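Local coordinates for protein endoglucanase (Uncultured bacterium, PDB 3X17) that probably hydrolyses internal beta-1,4-glucosidic bonds of cellulose as a glycoside hydrolase family 9 endoglucanase with an N-terminal Ig-like domain, at residues T29-V34 with S90-G95; R96-V101 with S107-I112; R251-I256 with D261-Y266. All coordinates share one frame; numbering follows the deposited sequence.

Overall arrangement
Contacts 1 and 2 lie in the N-terminal Ig-like part, with centres about 10 Å apart and one eight-stranded mixed sheet reached by both. They follow each other along the chain: segment 90-95 of contact 1 ends on Gly95, where strand 95-101 of contact 2 begins, and Gly95 O probably accepts a hydrogen bond from Ile112 N. Contact 3 comes later, in the family 9 hydrolase part, and reaches a different, four-stranded sheet through the connection from strand 243-249 to strand 265-271. Its nearest atoms are about 32 Å from contact 1 and 27 Å from contact 2; the first two describe the Ig-like module, the third the surroundings of the zinc site.

Contact 1: residues T29-V34 with S90-G95; sequences TPKQAV and SLTAPG
Lys31 reaches across to segment 90-95 and lays the end of its chain against the backbone of Leu91. Its last methylenes pack closely on a carbonyl oxygen: Lys31 CE stands 3.0 Å from Leu91 O, and Lys31 CD is 3.5 Å from the same atom. Beyond them, Lys31 NZ comes within 4.2 Å of Thr92 CG2. The polar part needs care, because Lys31 NZ is 3.3 Å from Leu91 O at too poor an angle for a hydrogen bond. The ammonium bonds other carbonyls instead. With the chain extended as far as CE and bent only at the last torsion (chi4 53°), Lys31 NZ donates to Thr29 O at 2.8 Å, in the carbonyl plane. Pro27 O on its own side and Thr89 O on the other also accept from it, so three backbone carbonyls from two loops gather round one nitrogen. With an alanine in its place, the three carbonyls would probably lose their common donor and the two loops the link it makes between them. The side chain of Leu91 packs on Ile55, Val64 and Trp65. A buried lysine thus ties together loops at one end of the beta-sandwich of an Ig-like domain, beside strands 32-37 and 82-87.

Contact 2: residues R96-V101 with S107-I112; sequences RYVAQV and SPEFAI
Arg96 and Glu109 meet on one side of the strand pair, and the arginine can be traced outward atom by atom. Its CB lies nearest Phe110 O. CG and CD then pass Glu109 OE1, and Arg96 NE completes the approach with a salt bridge to Glu109 OE1 at 2.9 Å. The guanidinium and carboxylate planes are 63° apart, so the groups do not lie flat together. Past NE, Arg96 NH1 has Ala111 CB at its edge, 3.5 Å away; Arg96 NH2 lies 3.6 Å from Glu109 O without a hydrogen bond, and one face of the guanidinium lies over the backbone carbons of Glu109 and Phe110. Underneath is a beta hairpin, strands 95-101 and 110-112, in which Tyr97 and Phe110 are an antiparallel hydrogen-bonded pair: Tyr97 N donates to Phe110 O at 2.9 Å and Phe110 N to Tyr97 O at 3.0 Å. On the face opposite Arg96, Phe110 takes chi1 62°, which swings its ring beneath the neighbouring strand; Tyr97 CB sits over that ring, 4.2 Å from the Phe110 centroid, a CH-pi contact, and Tyr25 meets the ring edge-to-face. Ile112 CD1 presses on Tyr97 CE2 at 3.3 Å, a tight approach. Toward the turn, Ser107 OG accepts from Ala99 N at 2.9 Å and gives its own proton to Pro108 O.

Contact 3: residues R251-I256 with D261-Y266; sequences RWPGMI and DVQRRY
The connection between strands 243-249 and 265-271, close to the zinc site of the hydrolase part, is bridged from side to side by the amide of Gln263, which pairs with the backbone of Arg251. Both ends of the amide are used. Arg251 N donates to Gln263 OE1 at 3.1 Å, in the carbonyl plane and on a lone pair. In return Gln263 NE2 donates to Arg251 O at 2.6 Å with an N-H...O angle of 167°; the acceptor lies near the plane of the amide, whereas the donor is tilted 33° from the carbonyl plane of Arg251. The second N-H of Gln263 NE2 goes to Asp261 OD1 at 3.1 Å, on the syn lone pair of that oxygen. Three bonds near one plane fix the amide's rotation, and NE2 facing two acceptors while OE1 faces a backbone N-H supports the modelled orientation. Gln263 reaches this place with CG lodged between its backbone N and carbonyl carbon (chi1 65°) and an extended chain beyond. The Arg251 guanidinium is inclined to the amide by a modest angle, with Gln263 OE1 over one face toward the rim. The proline ring packs on the carboxylate, Pro253 CG 3.3 Å from Asp261 OD1; separately, Ile256 CD1 makes a loose carbon contact with Asp261 CA at 4.1 Å. Asp261 OD2 bonds to NE2 of His149, a zinc ligand, which is consistent with Gln263 helping to orient a second-shell carboxylate. Around this connection, backbone hydrogen bonds join Arg265 to Tyr154 of strand 154-155 and Tyr266 to Ala248 of strand 243-249, while Trp252 and Met255 touch helix 494-499, whose Arg494 bonds Pro253 O.

Contact 1: residues T29-V34 with S90-G95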
loop_
_atom_site.group_PDB
_atom_site.type_symbol
_atom_site.label_atom_id
_atom_site.label_comp_id
_atom_site.label_asym_id
_atom_site.label_seq_id
_atom_site.Cartn_x
_atom_site.Cartn_y
_atom_site.Cartn_z
ATOM N N THR A 29 20.376 2.273 10.136
ATOM C CA THR A 29 19.965 1.100 9.396
ATOM C C THR A 29 21.064 0.634 8.483
ATOM O O THR A 29 21.979 1.402 8.162
ATOM C CB THR A 29 18.677 1.359 8.579
ATOM O OG1 THR A 29 19.000 2.053 7.363
ATOM C CG2 THR A 29 17.689 2.191 9.400
ATOM N N PRO A 30 20.964 -0.622 8.031
ATOM C CA PRO A 30 21.799 -1.103 6.926
ATOM C C PRO A 30 21.621 -0.244 5.685
ATOM O O PRO A 30 20.572 0.359 5.505
ATOM C CB PRO A 30 21.298 -2.530 6.681
ATOM C CG PRO A 30 20.489 -2.881 7.935
ATOM C CD PRO A 30 19.939 -1.593 8.442
ATOM N N LYS A 31 22.671 -0.100 4.892
ATOM C CA LYS A 31 22.644 0.841 3.765
ATOM C C LYS A 31 23.255 0.202 2.526
ATOM O O LYS A 31 24.479 0.050 2.441
ATOM C CB LYS A 31 23.361 2.151 4.121
ATOM C CG LYS A 31 22.979 2.757 5.489
ATOM C CD LYS A 31 23.770 4.055 5.760
ATOM C CE LYS A 31 23.404 4.686 7.128
ATOM N NZ LYS A 31 23.523 3.747 8.303
ATOM N N GLN A 32 22.407 -0.290 1.625
ATOM C CA GLN A 32 22.880 -1.034 0.451
ATOM C C GLN A 32 23.149 -0.121 -0.748
ATOM O O GLN A 32 22.492 0.908 -0.914
ATOM C CB GLN A 32 21.879 -2.122 0.067
ATOM C CG GLN A 32 20.460 -1.597 -0.261
ATOM C CD GLN A 32 19.501 -2.729 -0.632
ATOM O OE1 GLN A 32 19.854 -3.625 -1.411
ATOM N NE2 GLN A 32 18.272 -2.684 -0.091
ATOM N N ALA A 33 24.125 -0.494 -1.574
ATOM C CA ALA A 33 24.213 0.015 -2.938
ATOM C C ALA A 33 24.513 -1.149 -3.869
ATOM O O ALA A 33 25.184 -2.120 -3.494
ATOM C CB ALA A 33 25.308 1.099 -3.061
ATOM N N VAL A 34 23.885 -1.134 -5.025
ATOM C CA VAL A 34 23.892 -2.315 -5.861
ATOM C C VAL A 34 24.438 -1.870 -7.189
ATOM O O VAL A 34 23.969 -0.879 -7.757
ATOM C CB VAL A 34 22.488 -2.929 -6.012
ATOM C CG1 VAL A 34 22.467 -4.013 -7.080
ATOM C CG2 VAL A 34 22.001 -3.483 -4.680
ATOM N N SER A 90 28.200 1.717 8.119
ATOM C CA SER A 90 29.166 2.446 8.978
ATOM C C SER A 90 29.003 3.941 8.874
ATOM O O SER A 90 29.266 4.656 9.838
ATOM C CB SER A 90 30.615 2.133 8.554
ATOM O OG SER A 90 30.980 0.821 8.915
ATOM N N LEU A 91 28.662 4.409 7.687
ATOM C CA LEU A 91 28.495 5.805 7.442
ATOM C C LEU A 91 27.220 6.187 8.124
ATOM O O LEU A 91 26.199 5.650 7.778
ATOM C CB LEU A 91 28.385 6.042 5.944
ATOM C CG LEU A 91 28.640 7.456 5.483
ATOM C CD1 LEU A 91 28.127 7.730 4.149
ATOM C CD2 LEU A 91 28.023 8.330 6.453
ATOM N N THR A 92 27.280 7.083 9.111
ATOM C CA THR A 92 26.083 7.470 9.858
ATOM C C THR A 92 26.027 8.968 10.063
ATOM O O THR A 92 25.121 9.463 10.729
ATOM C CB THR A 92 25.971 6.796 11.249
ATOM O OG1 THR A 92 26.916 7.386 12.142
ATOM C CG2 THR A 92 26.193 5.285 11.199
ATOM N N ALA A 93 26.967 9.696 9.473
ATOM C CA ALA A 93 26.934 11.174 9.535
ATOM C C ALA A 93 25.855 11.809 8.643
ATOM O O ALA A 93 25.827 11.589 7.428
ATOM C CB ALA A 93 28.325 11.788 9.245
ATOM N N PRO A 94 24.912 12.536 9.266
ATOM C CA PRO A 94 23.806 13.178 8.552
ATOM C C PRO A 94 24.302 14.118 7.480
ATOM O O PRO A 94 25.161 14.960 7.752
ATOM C CB PRO A 94 23.097 13.998 9.648
ATOM C CG PRO A 94 23.485 13.365 10.950
ATOM C CD PRO A 94 24.598 12.342 10.690
ATOM N N GLY A 95 23.691 14.050 6.301
ATOM C CA GLY A 95 24.026 14.957 5.214
ATOM C C GLY A 95 23.597 14.454 3.849
ATOM O O GLY A 95 22.782 13.529 3.733
#

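Contact 2: residues R96-V101 with S107-I112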
loop_
_atom_site.group_PDB
_atom_site.type_symbol
_atom_site.label_atom_id
_atom_site.label_comp_id
_atom_site.label_asym_id
_atom_site.label_seq_id
_atom_site.Cartn_x
_atom_site.Cartn_y
_atom_site.Cartn_z
ATOM N N ARG A 96 24.219 14.993 2.814
ATOM C CA ARG A 96 23.852 14.624 1.459
ATOM C C ARG A 96 25.042 14.060 0.716
ATOM O O ARG A 96 26.136 14.618 0.790
ATOM C CB ARG A 96 23.346 15.859 0.728
ATOM C CG ARG A 96 22.429 15.525 -0.400
ATOM C CD ARG A 96 21.300 16.558 -0.538
ATOM N NE ARG A 96 20.406 16.115 -1.598
ATOM C CZ ARG A 96 19.432 15.232 -1.424
ATOM N NH1 ARG A 96 19.123 14.816 -0.201
ATOM N NH2 ARG A 96 18.730 14.812 -2.468
ATOM N N TYR A 97 24.806 13.024 -0.082
ATOM C CA TYR A 97 25.888 12.198 -0.594
ATOM C C TYR A 97 25.643 11.674 -2.016
ATOM O O TYR A 97 24.510 11.675 -2.515
ATOM C CB TYR A 97 26.149 11.009 0.343
ATOM C CG TYR A 97 26.479 11.391 1.775
ATOM C CD1 TYR A 97 27.796 11.587 2.188
ATOM C CD2 TYR A 97 25.481 11.471 2.731
ATOM C CE1 TYR A 97 28.095 11.904 3.509
ATOM C CE2 TYR A 97 25.763 11.786 4.039
ATOM C CZ TYR A 97 27.074 11.977 4.432
ATOM O OH TYR A 97 27.328 12.276 5.749
ATOM N N VAL A 98 26.697 11.125 -2.606
ATOM C CA VAL A 98 26.615 10.391 -3.849
ATOM C C VAL A 98 27.423 9.103 -3.737
ATOM O O VAL A 98 28.461 9.064 -3.073
ATOM C CB VAL A 98 27.144 11.243 -5.000
ATOM C CG1 VAL A 98 27.492 10.382 -6.187
ATOM C CG2 VAL A 98 26.107 12.319 -5.375
ATOM N N ALA A 99 26.926 8.033 -4.347
ATOM C CA ALA A 99 27.689 6.795 -4.453
ATOM C C ALA A 99 28.376 6.729 -5.813
ATOM O O ALA A 99 27.759 7.007 -6.858
ATOM C CB ALA A 99 26.781 5.568 -4.250
ATOM N N GLN A 100 29.647 6.324 -5.796
ATOM C CA GLN A 100 30.550 6.504 -6.930
ATOM C C GLN A 100 31.386 5.257 -7.049
ATOM O O GLN A 100 32.181 4.970 -6.162
ATOM C CB GLN A 100 31.468 7.702 -6.661
ATOM C CG GLN A 100 32.530 7.946 -7.729
ATOM C CD GLN A 100 31.930 8.438 -9.029
ATOM O OE1 GLN A 100 32.029 7.780 -10.065
ATOM N NE2 GLN A 100 31.274 9.594 -8.972
ATOM N N VAL A 101 31.206 4.488 -8.111
ATOM C CA VAL A 101 32.100 3.355 -8.334
ATOM C C VAL A 101 33.364 3.835 -9.054
ATOM O O VAL A 101 33.267 4.629 -9.998
ATOM C CB VAL A 101 31.405 2.233 -9.115
ATOM C CG1 VAL A 101 32.424 1.190 -9.630
ATOM C CG2 VAL A 101 30.367 1.566 -8.232
ATOM N N SER A 107 25.768 7.400 -8.674
ATOM C CA SER A 107 24.365 7.431 -8.280
ATOM C C SER A 107 23.846 8.853 -8.222
ATOM O O SER A 107 24.613 9.805 -8.101
ATOM C CB SER A 107 24.205 6.833 -6.888
ATOM O OG SER A 107 24.434 7.829 -5.903
ATOM N N PRO A 108 22.521 8.997 -8.228
ATOM C CA PRO A 108 21.947 10.269 -7.833
ATOM C C PRO A 108 22.254 10.585 -6.369
ATOM O O PRO A 108 22.672 9.699 -5.603
ATOM C CB PRO A 108 20.437 10.052 -8.018
ATOM C CG PRO A 108 20.271 8.628 -8.571
ATOM C CD PRO A 108 21.595 8.181 -9.032
ATOM N N GLU A 109 21.992 11.823 -5.980
ATOM C CA GLU A 109 22.197 12.260 -4.611
ATOM C C GLU A 109 21.148 11.683 -3.696
ATOM O O GLU A 109 19.954 11.740 -4.011
ATOM C CB GLU A 109 22.059 13.777 -4.523
ATOM C CG GLU A 109 23.352 14.500 -4.442
ATOM C CD GLU A 109 23.153 15.992 -4.448
ATOM O OE1 GLU A 109 22.663 16.518 -3.432
ATOM O OE2 GLU A 109 23.458 16.632 -5.473
ATOM N N PHE A 110 21.563 11.373 -2.473
ATOM C CA PHE A 110 20.642 10.869 -1.472
ATOM C C PHE A 110 21.051 11.407 -0.106
ATOM O O PHE A 110 22.161 11.893 0.067
ATOM C CB PHE A 110 20.647 9.336 -1.465
ATOM C CG PHE A 110 21.982 8.739 -1.115
ATOM C CD1 PHE A 110 22.334 8.518 0.216
ATOM C CD2 PHE A 110 22.917 8.457 -2.118
ATOM C CE1 PHE A 110 23.575 7.968 0.547
ATOM C CE2 PHE A 110 24.161 7.879 -1.795
ATOM C CZ PHE A 110 24.487 7.635 -0.469
ATOM N N ALA A 111 20.144 11.362 0.852
ATOM C CA ALA A 111 20.440 11.891 2.182
ATOM C C ALA A 111 20.696 10.779 3.188
ATOM O O ALA A 111 20.152 9.688 3.066
ATOM C CB ALA A 111 19.289 12.818 2.679
ATOM N N ILE A 112 21.525 11.060 4.183
ATOM C CA ILE A 112 21.479 10.293 5.420
ATOM C C ILE A 112 20.903 11.171 6.511
ATOM O O ILE A 112 21.254 12.337 6.614
ATOM C CB ILE A 112 22.859 9.731 5.816
ATOM C CG1 ILE A 112 23.272 8.656 4.811
ATOM C CG2 ILE A 112 22.801 9.131 7.204
ATOM C CD1 ILE A 112 24.739 8.642 4.468
#

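Contact 3: residues R251-I256 with D261-Y266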
loop_
_atom_site.group_PDB
_atom_site.type_symbol
_atom_site.label_atom_id
_atom_site.label_comp_id
_atom_site.label_asym_id
_atom_site.label_seq_id
_atom_site.Cartn_x
_atom_site.Cartn_y
_atom_site.Cartn_z
ATOM N N ARG A 251 -19.463 5.300 -17.525
ATOM C CA ARG A 251 -18.344 5.449 -18.456
ATOM C C ARG A 251 -17.056 5.918 -17.761
ATOM O O ARG A 251 -17.097 6.656 -16.771
ATOM C CB ARG A 251 -18.719 6.429 -19.582
ATOM C CG ARG A 251 -19.857 5.901 -20.501
ATOM C CD ARG A 251 -20.379 6.966 -21.475
ATOM N NE ARG A 251 -20.836 8.183 -20.793
ATOM C CZ ARG A 251 -22.049 8.353 -20.256
ATOM N NH1 ARG A 251 -22.951 7.369 -20.285
ATOM N NH2 ARG A 251 -22.352 9.508 -19.669
ATOM N N TRP A 252 -15.919 5.447 -18.275
ATOM C CA TRP A 252 -14.617 5.933 -17.862
ATOM C C TRP A 252 -14.495 7.361 -18.367
ATOM O O TRP A 252 -14.637 7.594 -19.563
ATOM C CB TRP A 252 -13.505 5.085 -18.480
ATOM C CG TRP A 252 -13.451 3.664 -17.969
ATOM C CD1 TRP A 252 -13.951 2.553 -18.582
ATOM C CD2 TRP A 252 -12.815 3.209 -16.766
ATOM N NE1 TRP A 252 -13.673 1.438 -17.832
ATOM C CE2 TRP A 252 -13.002 1.809 -16.701
ATOM C CE3 TRP A 252 -12.099 3.845 -15.742
ATOM C CZ2 TRP A 252 -12.488 1.027 -15.657
ATOM C CZ3 TRP A 252 -11.600 3.068 -14.687
ATOM C CH2 TRP A 252 -11.781 1.668 -14.673
ATOM N N PRO A 253 -14.264 8.320 -17.448
ATOM C CA PRO A 253 -13.899 9.664 -17.837
ATOM C C PRO A 253 -12.632 9.651 -18.679
ATOM O O PRO A 253 -11.796 8.752 -18.538
ATOM C CB PRO A 253 -13.627 10.354 -16.509
ATOM C CG PRO A 253 -14.254 9.460 -15.456
ATOM C CD PRO A 253 -14.150 8.100 -15.996
ATOM N N GLY A 254 -12.466 10.677 -19.506
ATOM C CA GLY A 254 -11.190 10.912 -20.150
ATOM C C GLY A 254 -10.177 11.465 -19.164
ATOM O O GLY A 254 -10.421 11.505 -17.945
ATOM N N MET A 255 -9.056 11.940 -19.700
ATOM C CA MET A 255 -8.060 12.605 -18.891
ATOM C C MET A 255 -8.492 14.016 -18.558
ATOM O O MET A 255 -7.904 14.973 -19.038
ATOM C CB MET A 255 -6.714 12.615 -19.620
ATOM C CG MET A 255 -6.084 11.222 -19.719
ATOM S SD MET A 255 -5.434 10.713 -18.100
ATOM C CE MET A 255 -5.758 8.946 -18.171
ATOM N N ILE A 256 -9.498 14.148 -17.700
ATOM C CA ILE A 256 -10.021 15.455 -17.349
ATOM C C ILE A 256 -10.016 15.597 -15.829
ATOM O O ILE A 256 -9.895 14.594 -15.112
ATOM C CB ILE A 256 -11.486 15.611 -17.848
ATOM C CG1 ILE A 256 -12.432 14.811 -16.943
ATOM C CG2 ILE A 256 -11.606 15.237 -19.327
ATOM C CD1 ILE A 256 -13.722 14.299 -17.593
ATOM N N ASP A 261 -16.022 15.815 -14.536
ATOM C CA ASP A 261 -16.575 14.470 -14.711
ATOM C C ASP A 261 -17.993 14.493 -14.194
ATOM O O ASP A 261 -18.248 14.225 -13.021
ATOM C CB ASP A 261 -15.745 13.408 -13.970
ATOM C CG ASP A 261 -16.302 11.994 -14.155
ATOM O OD1 ASP A 261 -16.668 11.642 -15.288
ATOM O OD2 ASP A 261 -16.347 11.215 -13.173
ATOM N N VAL A 262 -18.905 14.932 -15.047
ATOM C CA VAL A 262 -20.194 15.415 -14.586
ATOM C C VAL A 262 -21.287 14.391 -14.932
ATOM O O VAL A 262 -22.448 14.540 -14.552
ATOM C CB VAL A 262 -20.446 16.847 -15.160
ATOM C CG1 VAL A 262 -21.213 16.815 -16.481
ATOM C CG2 VAL A 262 -21.080 17.742 -14.129
ATOM N N GLN A 263 -20.874 13.267 -15.516
ATOM C CA GLN A 263 -21.788 12.148 -15.721
ATOM C C GLN A 263 -22.490 11.713 -14.414
ATOM O O GLN A 263 -21.985 11.937 -13.316
ATOM C CB GLN A 263 -21.072 10.968 -16.379
ATOM C CG GLN A 263 -19.983 10.349 -15.494
ATOM C CD GLN A 263 -19.408 9.088 -16.084
ATOM O OE1 GLN A 263 -20.140 8.212 -16.550
ATOM N NE2 GLN A 263 -18.082 8.977 -16.062
ATOM N N ARG A 264 -23.676 11.127 -14.539
ATOM C CA ARG A 264 -24.375 10.656 -13.371
ATOM C C ARG A 264 -23.546 9.509 -12.797
ATOM O O ARG A 264 -22.917 8.756 -13.560
ATOM C CB ARG A 264 -25.757 10.151 -13.768
ATOM C CG ARG A 264 -26.495 9.446 -12.642
ATOM C CD ARG A 264 -27.971 9.379 -12.924
ATOM N NE ARG A 264 -28.568 10.678 -12.685
ATOM C CZ ARG A 264 -29.840 10.861 -12.364
ATOM N NH1 ARG A 264 -30.662 9.827 -12.263
ATOM N NH2 ARG A 264 -30.282 12.083 -12.147
ATOM N N ARG A 265 -23.488 9.412 -11.467
ATOM C CA ARG A 265 -22.760 8.316 -10.821
ATOM C C ARG A 265 -23.695 7.442 -10.006
ATOM O O ARG A 265 -24.608 7.945 -9.353
ATOM C CB ARG A 265 -21.633 8.846 -9.937
ATOM C CG ARG A 265 -20.694 9.786 -10.684
ATOM C CD ARG A 265 -19.248 9.370 -10.534
ATOM N NE ARG A 265 -18.747 9.562 -9.165
ATOM C CZ ARG A 265 -17.481 9.334 -8.837
ATOM N NH1 ARG A 265 -16.642 8.908 -9.770
ATOM N NH2 ARG A 265 -17.035 9.588 -7.625
ATOM N N TYR A 266 -23.425 6.140 -10.034
ATOM C CA TYR A 266 -24.336 5.112 -9.542
ATOM C C TYR A 266 -23.729 4.325 -8.401
ATOM O O TYR A 266 -22.514 4.127 -8.335
ATOM C CB TYR A 266 -24.721 4.128 -10.649
ATOM C CG TYR A 266 -25.572 4.759 -11.722
ATOM C CD1 TYR A 266 -26.946 4.925 -11.549
ATOM C CD2 TYR A 266 -24.986 5.256 -12.877
ATOM C CE1 TYR A 266 -27.722 5.542 -12.535
ATOM C CE2 TYR A 266 -25.741 5.898 -13.848
ATOM C CZ TYR A 266 -27.105 6.023 -13.683
ATOM O OH TYR A 266 -27.820 6.668 -14.664
#